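Local structure of actin-related protein 8 (Homo sapiens, 4FO0) at residues 60-63 with 64-68; 153-157 with 158-162; 546-550 with 551-555; 558-561 with 562-566. The protein binds ATP, shows low basal ATPase activity and serves in the INO80 chromatin-remodelling complex, which acts in transcription, DNA replication and probably DNA repair. All blocks are in the same frame, centred on the assembly; numbering follows the deposited sequence.

In the fold
The four contacts are all local, yet their chemistry follows their place in the actin fold. Contact 1 is a surface turn, held by packing of Leu-62 and Arg-63 on Leu-66 and by one bridging water. Contact 2, a short hairpin that touches contact 1 through Trp-60, Arg-63, Trp-153 and both of its own arginines, is partly buried and relies on backbone and amide hydrogen bonds. Contact 3, likewise partly buried, adds charge, pairing Asp-549 with Arg-551 at the ATP pocket. Contacts 2 and 3 sit nearer the centre of the chain than the others. Contact 4 shares helix 553-563 with contact 3, but it lies away from the annotated sites and relies on backbone hydrogen bonds and apolar contacts.

Contact 1 of 4, residues 60-63 with 64-68; sequences WLLR and EGLNK
Leu-62 and Arg-63 approach Leu-66 from different directions across a type II beta turn that runs from Arg-63 to Leu-66, in the loop between strand 38-47 and helix 71-88 of this actin fold. The two leucines meet obliquely through one methyl each, Leu-62 CD2 lying 3.8 Å from Leu-66 CD1. Arg-63 instead passes the same leucine at about a right angle, with its CG 3.9 Å from Leu-66 CG. This follows from an Arg-63 CG set between the backbone N and the carbonyl carbon (chi1 52°), after which a bend at chi3 carries the guanidinium onward. Gly-65 supplies the positive phi that the turn requires, at an angle where a CB would press on the preceding carbonyl. With an alanine at Leu-66, a gap would probably open beside Arg-63 CG and the Leu-62 methyl would lose one apolar partner. The far end of Arg-63 is anchored outside the turn, where NH1 makes a salt bridge with Asp-282 and a hydrogen bond to Ala-277 O. Its near edge turns back to the chain through water 1, which lies in the guanidinium plane, accepts from Arg-63 NE at 2.9 Å and donates to Glu-64 O at 2.7 Å.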
loop_
_atom_site.group_PDB
_atom_site.type_symbol
_atom_site.label_atom_id
_atom_site.label_comp_id
_atom_site.label_asym_id
_atom_site.label_seq_id
_atom_site.Cartn_x
_atom_site.Cartn_y
_atom_site.Cartn_z
ATOM N N TRP A 60 -4.461 2.416 12.491
ATOM C CA TRP A 60 -4.310 2.618 11.063
ATOM C C TRP A 60 -3.268 3.707 10.745
ATOM O O TRP A 60 -2.130 3.401 10.366
ATOM C CB TRP A 60 -5.652 2.968 10.454
ATOM C CG TRP A 60 -5.596 3.150 8.984
ATOM C CD1 TRP A 60 -4.516 2.953 8.167
ATOM C CD2 TRP A 60 -6.669 3.579 8.142
ATOM N NE1 TRP A 60 -4.855 3.238 6.866
ATOM C CE2 TRP A 60 -6.169 3.626 6.823
ATOM C CE3 TRP A 60 -8.008 3.927 8.374
ATOM C CZ2 TRP A 60 -6.957 4.004 5.742
ATOM C CZ3 TRP A 60 -8.789 4.301 7.304
ATOM C CH2 TRP A 60 -8.263 4.338 6.001
ATOM N N LEU A 61 -3.655 4.973 10.899
ATOM C CA LEU A 61 -2.713 6.071 10.708
ATOM C C LEU A 61 -1.840 6.297 11.943
ATOM O O LEU A 61 -0.855 7.021 11.885
ATOM C CB LEU A 61 -3.412 7.381 10.330
ATOM C CG LEU A 61 -4.270 7.468 9.074
ATOM C CD1 LEU A 61 -4.434 8.933 8.713
ATOM C CD2 LEU A 61 -3.691 6.678 7.899
ATOM N N LEU A 62 -2.194 5.705 13.071
ATOM C CA LEU A 62 -1.270 5.734 14.196
ATOM C C LEU A 62 -0.479 4.432 14.256
ATOM O O LEU A 62 -0.849 3.433 13.626
ATOM C CB LEU A 62 -1.991 5.985 15.509
ATOM C CG LEU A 62 -2.501 7.400 15.742
ATOM C CD1 LEU A 62 -2.813 7.562 17.209
ATOM C CD2 LEU A 62 -1.465 8.417 15.311
ATOM N N ARG A 63 0.615 4.453 15.007
ATOM C CA ARG A 63 1.512 3.310 15.094
ATOM C C ARG A 63 2.382 3.524 16.309
ATOM O O ARG A 63 2.436 4.635 16.835
ATOM C CB ARG A 63 2.377 3.205 13.828
ATOM C CG ARG A 63 3.112 4.501 13.465
ATOM C CD ARG A 63 3.913 4.354 12.184
ATOM N NE ARG A 63 4.878 3.258 12.255
ATOM C CZ ARG A 63 5.597 2.832 11.221
ATOM N NH1 ARG A 63 5.457 3.404 10.038
ATOM N NH2 ARG A 63 6.451 1.834 11.367
ATOM N N GLU A 64 3.063 2.469 16.753
ATOM C CA GLU A 64 3.985 2.570 17.885
ATOM C C GLU A 64 5.169 3.489 17.607
ATOM O O GLU A 64 5.688 3.538 16.494
ATOM C CB GLU A 64 4.539 1.198 18.254
ATOM C CG GLU A 64 3.626 0.320 19.071
ATOM C CD GLU A 64 4.183 -1.092 19.188
ATOM O OE1 GLU A 64 3.386 -2.059 19.164
ATOM O OE2 GLU A 64 5.425 -1.234 19.289
ATOM N N GLY A 65 5.612 4.197 18.638
ATOM C CA GLY A 65 6.844 4.955 18.556
ATOM C C GLY A 65 6.707 6.403 18.110
ATOM O O GLY A 65 7.713 7.089 17.968
ATOM N N LEU A 66 5.481 6.876 17.890
ATOM C CA LEU A 66 5.282 8.257 17.457
ATOM C C LEU A 66 5.449 9.265 18.589
ATOM O O LEU A 66 5.634 10.456 18.335
ATOM C CB LEU A 66 3.909 8.444 16.820
ATOM C CG LEU A 66 3.713 7.826 15.443
ATOM C CD1 LEU A 66 2.324 8.170 14.956
ATOM C CD2 LEU A 66 4.781 8.310 14.466
ATOM N N ASN A 67 5.370 8.796 19.833
ATOM C CA ASN A 67 5.435 9.702 20.980
ATOM C C ASN A 67 6.511 9.377 22.000
ATOM O O ASN A 67 6.338 9.631 23.186
ATOM C CB ASN A 67 4.078 9.807 21.677
ATOM C CG ASN A 67 3.036 10.494 20.813
ATOM O OD1 ASN A 67 3.175 11.674 20.470
ATOM N ND2 ASN A 67 1.982 9.757 20.453
ATOM N N LYS A 68 7.622 8.813 21.548
ATOM C CA LYS A 68 8.780 8.694 22.414
ATOM C C LYS A 68 9.294 10.103 22.733
ATOM O O LYS A 68 8.920 11.068 22.070
ATOM C CB LYS A 68 9.871 7.875 21.730
ATOM C CG LYS A 68 9.456 6.490 21.338
ATOM C CD LYS A 68 9.032 5.686 22.541
ATOM C CE LYS A 68 8.909 4.213 22.185
ATOM N NZ LYS A 68 8.812 3.356 23.398
HETATM O O HOH W 1 5.605 1.686 14.596
#

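Contact 2 of 4, residues 153-157 with 158-162; sequences WPIRR and GQLNI
Arg-156 and Asn-161 lie side by side and point the same way, on a two-stranded hairpin whose type I' turn runs from Arg-156 to Gln-159. Arg-156 and Gln-159 form its hydrogen-bonded antiparallel pair, Arg-156 N meeting Gln-159 O at 3.0 Å and Gln-159 N meeting Arg-156 O at 2.9 Å. The arginine can be followed outward. Its CB sits 4.0 Å from Asn-161 OD1, while the modelled approach of CG to the asparagine amide is too close to be trusted. Bends at chi2 (-75°) and chi3 then fold the chain back, bringing NE to Ile-155 O at 2.6 Å in the guanidinium plane. The tip is laid against Trp-153: CB of the tryptophan lies over the centre of one guanidinium face, while Arg-156 NH2 stands 3.1 Å above the indole plane, near the rim. Beyond the hairpin NH1 reaches Ser-59 O and NH2 reaches Ser-24 O. Asn-161 closes the open end of the hairpin twice, giving its backbone N to Pro-154 O at 2.7 Å and its side-chain ND2 to Trp-153 O at 3.0 Å. A leucine here would probably leave Trp-153 O without its amide donor. At the turn Gly-158 N bonds Ser-24 OG, close to the bound ATP. With donors of both strands and of the guanidinium committed to carbonyl oxygens, the hairpin is likely to be held rigidly beside the nucleotide.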
loop_
_atom_site.group_PDB
_atom_site.type_symbol
_atom_site.label_atom_id
_atom_site.label_comp_id
_atom_site.label_asym_id
_atom_site.label_seq_id
_atom_site.Cartn_x
_atom_site.Cartn_y
_atom_site.Cartn_z
ATOM N N TRP A 153 -7.828 -5.182 11.121
ATOM C CA TRP A 153 -7.093 -5.204 9.874
ATOM C C TRP A 153 -6.103 -6.355 9.962
ATOM O O TRP A 153 -5.099 -6.247 10.654
ATOM C CB TRP A 153 -6.316 -3.909 9.703
ATOM C CG TRP A 153 -7.151 -2.681 9.592
ATOM C CD1 TRP A 153 -7.567 -1.879 10.616
ATOM C CD2 TRP A 153 -7.649 -2.081 8.384
ATOM N NE1 TRP A 153 -8.301 -0.819 10.121
ATOM C CE2 TRP A 153 -8.369 -0.920 8.757
ATOM C CE3 TRP A 153 -7.562 -2.413 7.027
ATOM C CZ2 TRP A 153 -8.992 -0.091 7.821
ATOM C CZ3 TRP A 153 -8.185 -1.585 6.092
ATOM C CH2 TRP A 153 -8.890 -0.440 6.495
ATOM N N PRO A 154 -6.386 -7.465 9.272
ATOM C CA PRO A 154 -5.580 -8.688 9.343
ATOM C C PRO A 154 -4.149 -8.471 8.875
ATOM O O PRO A 154 -3.275 -9.283 9.157
ATOM C CB PRO A 154 -6.295 -9.629 8.382
ATOM C CG PRO A 154 -7.691 -9.126 8.333
ATOM C CD PRO A 154 -7.583 -7.640 8.438
ATOM N N ILE A 155 -3.908 -7.385 8.155
ATOM C CA ILE A 155 -2.566 -7.109 7.690
ATOM C C ILE A 155 -2.147 -5.685 8.032
ATOM O O ILE A 155 -2.908 -4.736 7.836
ATOM C CB ILE A 155 -2.449 -7.380 6.183
ATOM C CG1 ILE A 155 -2.851 -8.829 5.904
ATOM C CG2 ILE A 155 -1.029 -7.080 5.681
ATOM C CD1 ILE A 155 -2.740 -9.209 4.469
ATOM N N ARG A 156 -0.942 -5.557 8.573
ATOM C CA ARG A 156 -0.372 -4.263 8.943
ATOM C C ARG A 156 1.063 -4.243 8.464
ATOM O O ARG A 156 1.794 -5.225 8.647
ATOM C CB ARG A 156 -0.388 -4.047 10.470
ATOM C CG ARG A 156 -1.770 -4.056 11.137
ATOM C CD ARG A 156 -2.566 -2.775 10.891
ATOM N NE ARG A 156 -3.090 -2.734 9.528
ATOM C CZ ARG A 156 -3.796 -1.732 9.010
ATOM N NH1 ARG A 156 -4.072 -0.658 9.738
ATOM N NH2 ARG A 156 -4.219 -1.804 7.749
ATOM N N ARG A 157 1.468 -3.138 7.850
ATOM C CA ARG A 157 2.842 -3.012 7.380
ATOM C C ARG A 157 3.262 -4.238 6.576
ATOM O O ARG A 157 4.409 -4.687 6.664
ATOM C CB ARG A 157 3.790 -2.779 8.563
ATOM C CG ARG A 157 3.941 -1.304 8.918
ATOM C CD ARG A 157 4.773 -1.106 10.180
ATOM N NE ARG A 157 3.953 -1.039 11.389
ATOM C CZ ARG A 157 2.969 -0.158 11.574
ATOM N NH1 ARG A 157 2.662 0.741 10.625
ATOM N NH2 ARG A 157 2.285 -0.182 12.713
ATOM N N GLY A 158 2.310 -4.781 5.819
ATOM C CA GLY A 158 2.571 -5.862 4.880
ATOM C C GLY A 158 2.840 -7.218 5.503
ATOM O O GLY A 158 3.267 -8.151 4.811
ATOM N N GLN A 159 2.611 -7.337 6.807
ATOM C CA GLN A 159 2.717 -8.652 7.418
ATOM C C GLN A 159 1.470 -8.972 8.233
ATOM O O GLN A 159 0.624 -8.104 8.457
ATOM C CB GLN A 159 4.025 -8.805 8.203
ATOM C CG GLN A 159 5.290 -8.725 7.315
ATOM C CD GLN A 159 5.364 -9.808 6.214
ATOM O OE1 GLN A 159 4.528 -10.708 6.141
ATOM N NE2 GLN A 159 6.382 -9.718 5.366
ATOM N N LEU A 160 1.299 -10.244 8.591
ATOM C CA LEU A 160 0.084 -10.634 9.323
ATOM C C LEU A 160 -0.022 -9.834 10.605
ATOM O O LEU A 160 0.966 -9.670 11.332
ATOM C CB LEU A 160 0.078 -12.124 9.646
ATOM C CG LEU A 160 -0.074 -13.036 8.432
ATOM C CD1 LEU A 160 -0.536 -14.394 8.870
ATOM C CD2 LEU A 160 -1.057 -12.441 7.480
ATOM N N ASN A 161 -1.205 -9.313 10.887
ATOM C CA ASN A 161 -1.318 -8.406 12.019
ATOM C C ASN A 161 -1.500 -9.131 13.333
ATOM O O ASN A 161 -2.627 -9.247 13.837
ATOM C CB ASN A 161 -2.441 -7.401 11.848
ATOM C CG ASN A 161 -2.480 -6.416 12.999
ATOM O OD1 ASN A 161 -1.463 -6.215 13.666
ATOM N ND2 ASN A 161 -3.641 -5.825 13.263
ATOM N N ILE A 162 -0.386 -9.618 13.877
ATOM C CA ILE A 162 -0.377 -10.335 15.143
ATOM C C ILE A 162 -0.057 -9.397 16.297
ATOM O O ILE A 162 0.891 -8.605 16.222
ATOM C CB ILE A 162 0.673 -11.439 15.130
ATOM C CG1 ILE A 162 0.374 -12.423 14.001
ATOM C CG2 ILE A 162 0.751 -12.107 16.503
ATOM C CD1 ILE A 162 0.306 -13.814 14.431
HETATM O O HOH W 2 2.051 -6.702 11.280
#

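Contact 3 of 4, residues 546-550 with 551-555; sequences KDMDP and RLIAW
Asp-549 opens an Asx turn, its OD1 taking the backbone N of Arg-551, and is also salt-bridged to the Arg-551 side chain. The turn leads into helix 553-563, where the chain passes from the sheet containing strand 540-542 to a helix that touches strand 17-21, as at one of the two crossings between the halves of an actin fold. In the salt bridge Arg-551 NE points at Asp-549 OD1 at 2.9 Å, in the guanidinium plane and on the syn lone pair of the oxygen; a weak bond from NH2 to OD2 runs beside it, although the two planes are turned 55° apart. The Asx bond to Arg-551 N, 3.2 Å from OD1, arrives from above the carboxylate plane, so two firm bonds grip one oxygen. With Asp-549 CG turned away from the backbone N (chi1 -170°), the carboxylate faces these donors. Arg-551 touches ATP, and the paired carboxylate probably helps to position its guanidinium in the pocket.

Backbone bonds form a second group. Asp-549 O accepts from Leu-552 N at 2.9 Å and, weakly, from Ile-553 N.

Apolar contacts complete the turn. Ile-553 CD1 lies against Met-548, 3.6 Å from its CB and 3.7 Å from its SD, while Leu-552 CD1 rests 3.8 Å from Asp-549 CB and the Leu-552 side chain also touches Pro-37 and Arg-28.

A solvent bridge is the last kind: water 3 donates to Pro-550 O and accepts from Ala-554 N at 2.8 Å.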
loop_
_atom_site.group_PDB
_atom_site.type_symbol
_atom_site.label_atom_id
_atom_site.label_comp_id
_atom_site.label_asym_id
_atom_site.label_seq_id
_atom_site.Cartn_x
_atom_site.Cartn_y
_atom_site.Cartn_z
ATOM N N LYS A 546 2.229 1.489 -19.676
ATOM C CA LYS A 546 1.094 1.090 -20.482
ATOM C C LYS A 546 -0.012 2.045 -20.104
ATOM O O LYS A 546 -1.173 1.856 -20.447
ATOM C CB LYS A 546 0.694 -0.346 -20.181
ATOM C CG LYS A 546 1.289 -1.360 -21.141
ATOM C CD LYS A 546 2.773 -1.117 -21.342
ATOM C CE LYS A 546 3.501 -2.409 -21.673
ATOM N NZ LYS A 546 4.925 -2.160 -22.024
ATOM N N ASP A 547 0.380 3.084 -19.383
ATOM C CA ASP A 547 -0.558 3.992 -18.749
ATOM C C ASP A 547 -1.559 3.309 -17.825
ATOM O O ASP A 547 -2.724 3.687 -17.806
ATOM C CB ASP A 547 -1.304 4.805 -19.801
ATOM C CG ASP A 547 -2.234 5.822 -19.188
ATOM O OD1 ASP A 547 -1.773 6.935 -18.866
ATOM O OD2 ASP A 547 -3.428 5.508 -19.022
ATOM N N MET A 548 -1.122 2.319 -17.052
ATOM C CA MET A 548 -2.060 1.652 -16.144
ATOM C C MET A 548 -2.028 2.231 -14.729
ATOM O O MET A 548 -1.199 3.084 -14.400
ATOM C CB MET A 548 -1.821 0.146 -16.104
ATOM C CG MET A 548 -0.885 -0.357 -17.193
ATOM S SD MET A 548 -0.467 -2.105 -17.018
ATOM C CE MET A 548 -2.051 -2.839 -17.429
ATOM N N ASP A 549 -2.967 1.769 -13.914
ATOM C CA ASP A 549 -3.075 2.134 -12.508
ATOM C C ASP A 549 -1.931 1.428 -11.765
ATOM O O ASP A 549 -1.830 0.204 -11.798
ATOM C CB ASP A 549 -4.450 1.673 -12.004
ATOM C CG ASP A 549 -4.802 2.194 -10.616
ATOM O OD1 ASP A 549 -3.908 2.654 -9.881
ATOM O OD2 ASP A 549 -5.996 2.108 -10.249
ATOM N N PRO A 550 -1.038 2.200 -11.122
ATOM C CA PRO A 550 0.097 1.599 -10.407
ATOM C C PRO A 550 -0.359 0.619 -9.325
ATOM O O PRO A 550 0.353 -0.317 -8.957
ATOM C CB PRO A 550 0.787 2.804 -9.763
ATOM C CG PRO A 550 0.333 3.988 -10.553
ATOM C CD PRO A 550 -1.017 3.673 -11.085
ATOM N N ARG A 551 -1.555 0.838 -8.805
ATOM C CA ARG A 551 -2.089 -0.068 -7.804
ATOM C C ARG A 551 -2.393 -1.448 -8.342
ATOM O O ARG A 551 -2.423 -2.405 -7.577
ATOM C CB ARG A 551 -3.326 0.535 -7.162
ATOM C CG ARG A 551 -2.967 1.661 -6.225
ATOM C CD ARG A 551 -4.152 2.492 -5.915
ATOM N NE ARG A 551 -4.714 3.036 -7.136
ATOM C CZ ARG A 551 -5.735 3.874 -7.159
ATOM N NH1 ARG A 551 -6.300 4.256 -6.020
ATOM N NH2 ARG A 551 -6.189 4.321 -8.316
ATOM N N LEU A 552 -2.611 -1.556 -9.652
ATOM C CA LEU A 552 -3.064 -2.818 -10.247
ATOM C C LEU A 552 -2.015 -3.600 -11.039
ATOM O O LEU A 552 -2.289 -4.721 -11.472
ATOM C CB LEU A 552 -4.273 -2.574 -11.133
ATOM C CG LEU A 552 -5.400 -1.786 -10.471
ATOM C CD1 LEU A 552 -6.466 -1.450 -11.499
ATOM C CD2 LEU A 552 -5.991 -2.567 -9.312
ATOM N N ILE A 553 -0.832 -3.019 -11.229
ATOM C CA ILE A 553 0.209 -3.651 -12.025
ATOM C C ILE A 553 0.529 -5.077 -11.556
ATOM O O ILE A 553 0.617 -6.007 -12.369
ATOM C CB ILE A 553 1.511 -2.818 -12.043
ATOM C CG1 ILE A 553 1.211 -1.359 -12.375
ATOM C CG2 ILE A 553 2.496 -3.394 -13.046
ATOM C CD1 ILE A 553 0.313 -1.198 -13.563
ATOM N N ALA A 554 0.714 -5.251 -10.251
ATOM C CA ALA A 554 1.109 -6.551 -9.741
ATOM C C ALA A 554 -0.034 -7.551 -9.894
ATOM O O ALA A 554 0.156 -8.688 -10.356
ATOM C CB ALA A 554 1.543 -6.446 -8.312
ATOM N N TRP A 555 -1.232 -7.130 -9.512
ATOM C CA TRP A 555 -2.370 -8.002 -9.688
ATOM C C TRP A 555 -2.477 -8.408 -11.170
ATOM O O TRP A 555 -2.634 -9.580 -11.490
ATOM C CB TRP A 555 -3.673 -7.362 -9.183
ATOM C CG TRP A 555 -4.811 -8.306 -9.341
ATOM C CD1 TRP A 555 -5.262 -9.220 -8.421
ATOM C CD2 TRP A 555 -5.599 -8.498 -10.518
ATOM N NE1 TRP A 555 -6.296 -9.950 -8.952
ATOM C CE2 TRP A 555 -6.521 -9.529 -10.240
ATOM C CE3 TRP A 555 -5.621 -7.895 -11.781
ATOM C CZ2 TRP A 555 -7.459 -9.958 -11.177
ATOM C CZ3 TRP A 555 -6.545 -8.328 -12.709
ATOM C CH2 TRP A 555 -7.454 -9.345 -12.405
HETATM O O HOH W 3 0.813 -3.095 -8.434
#

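Contact 4 of 4, residues 558-561 with 562-566; sequences GAVL and ACLDT
Peptide units are the flat groups here, and Ala-562 N stands above the carbonyl plane of Ala-559, at 2.9 Å from the Ala-559 oxygen and 58° out of that plane; Cys-563 N is placed likewise over the carbonyl of Val-560, 3.2 Å from its oxygen. Ala-562 N also reaches back weakly to Gly-558 O, and Leu-564 N makes a weak bond to Leu-561 O. The firmer bonds thus join residues three apart, the spacing of a 3-10 turn, in this last part of helix 553-563, which packs on strand 200-205 by way of Leu-561 and Ala-562 against Ile-202. Among the side chains Leu-561 and Leu-564 cross at about a right angle, their CD1 methyls 4.0 Å apart. Leu-561 holds its CG opposite the backbone N (chi1 165°), whereas that of Leu-564 lies beside the N, and the difference lets the two ends converge. The other methyl of Leu-564, CD2, approaches Val-560 CG1 more loosely at 4.5 Å. Cys-563 CB comes to 3.6 Å from Val-560 O. Leu-561 O has a further donor in Thr-567 OG1, and a glycerol molecule, probably from the crystallisation liquor, forms a weak hydrogen bond with Ala-562 O.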
loop_
_atom_site.group_PDB
_atom_site.type_symbol
_atom_site.label_atom_id
_atom_site.label_comp_id
_atom_site.label_asym_id
_atom_site.label_seq_id
_atom_site.Cartn_x
_atom_site.Cartn_y
_atom_site.Cartn_z
ATOM N N GLY A 558 -0.234 -11.023 -12.033
ATOM C CA GLY A 558 -0.652 -12.314 -11.514
ATOM C C GLY A 558 -1.526 -13.045 -12.517
ATOM O O GLY A 558 -1.337 -14.236 -12.779
ATOM N N ALA A 559 -2.487 -12.325 -13.082
ATOM C CA ALA A 559 -3.338 -12.878 -14.127
ATOM C C ALA A 559 -2.485 -13.336 -15.312
ATOM O O ALA A 559 -2.618 -14.457 -15.802
ATOM C CB ALA A 559 -4.353 -11.850 -14.568
ATOM N N VAL A 560 -1.598 -12.456 -15.753
ATOM C CA VAL A 560 -0.662 -12.774 -16.813
ATOM C C VAL A 560 0.124 -14.032 -16.513
ATOM O O VAL A 560 0.439 -14.796 -17.411
ATOM C CB VAL A 560 0.340 -11.642 -17.024
ATOM C CG1 VAL A 560 1.554 -12.166 -17.757
ATOM C CG2 VAL A 560 -0.311 -10.524 -17.798
ATOM N N LEU A 561 0.453 -14.230 -15.245
ATOM C CA LEU A 561 1.225 -15.390 -14.822
ATOM C C LEU A 561 0.457 -16.694 -15.064
ATOM O O LEU A 561 1.048 -17.759 -15.258
ATOM C CB LEU A 561 1.591 -15.252 -13.337
ATOM C CG LEU A 561 2.095 -16.513 -12.638
ATOM C CD1 LEU A 561 3.339 -16.987 -13.330
ATOM C CD2 LEU A 561 2.361 -16.258 -11.160
ATOM N N ALA A 562 -0.865 -16.603 -15.055
ATOM C CA ALA A 562 -1.715 -17.780 -15.223
ATOM C C ALA A 562 -1.667 -18.320 -16.654
ATOM O O ALA A 562 -1.815 -19.517 -16.879
ATOM C CB ALA A 562 -3.154 -17.458 -14.810
ATOM N N CYS A 563 -1.449 -17.419 -17.606
ATOM C CA CYS A 563 -1.355 -17.754 -19.019
ATOM C C CYS A 563 0.001 -18.347 -19.403
ATOM O O CYS A 563 0.126 -18.970 -20.451
ATOM C CB CYS A 563 -1.602 -16.502 -19.870
ATOM S SG CYS A 563 -3.187 -15.655 -19.588
ATOM N N LEU A 564 1.019 -18.144 -18.573
ATOM C CA LEU A 564 2.375 -18.579 -18.927
ATOM C C LEU A 564 2.534 -20.096 -19.014
ATOM O O LEU A 564 1.936 -20.863 -18.257
ATOM C CB LEU A 564 3.430 -18.007 -17.979
ATOM C CG LEU A 564 3.605 -16.494 -17.836
ATOM C CD1 LEU A 564 4.814 -16.210 -16.951
ATOM C CD2 LEU A 564 3.740 -15.792 -19.185
ATOM N N ASP A 565 3.363 -20.506 -19.959
ATOM C CA ASP A 565 3.587 -21.901 -20.261
ATOM C C ASP A 565 4.324 -22.600 -19.122
ATOM O O ASP A 565 3.968 -23.715 -18.730
ATOM C CB ASP A 565 4.388 -22.000 -21.562
ATOM C CG ASP A 565 4.420 -23.404 -22.125
ATOM O OD1 ASP A 565 3.342 -24.040 -22.199
ATOM O OD2 ASP A 565 5.528 -23.868 -22.490
ATOM N N THR A 566 5.353 -21.942 -18.597
ATOM C CA THR A 566 6.120 -22.455 -17.458
ATOM C C THR A 566 5.262 -22.641 -16.208
ATOM O O THR A 566 5.652 -23.338 -15.264
ATOM C CB THR A 566 7.240 -21.491 -17.100
ATOM O OG1 THR A 566 6.702 -20.163 -17.043
ATOM C CG2 THR A 566 8.336 -21.541 -18.159
#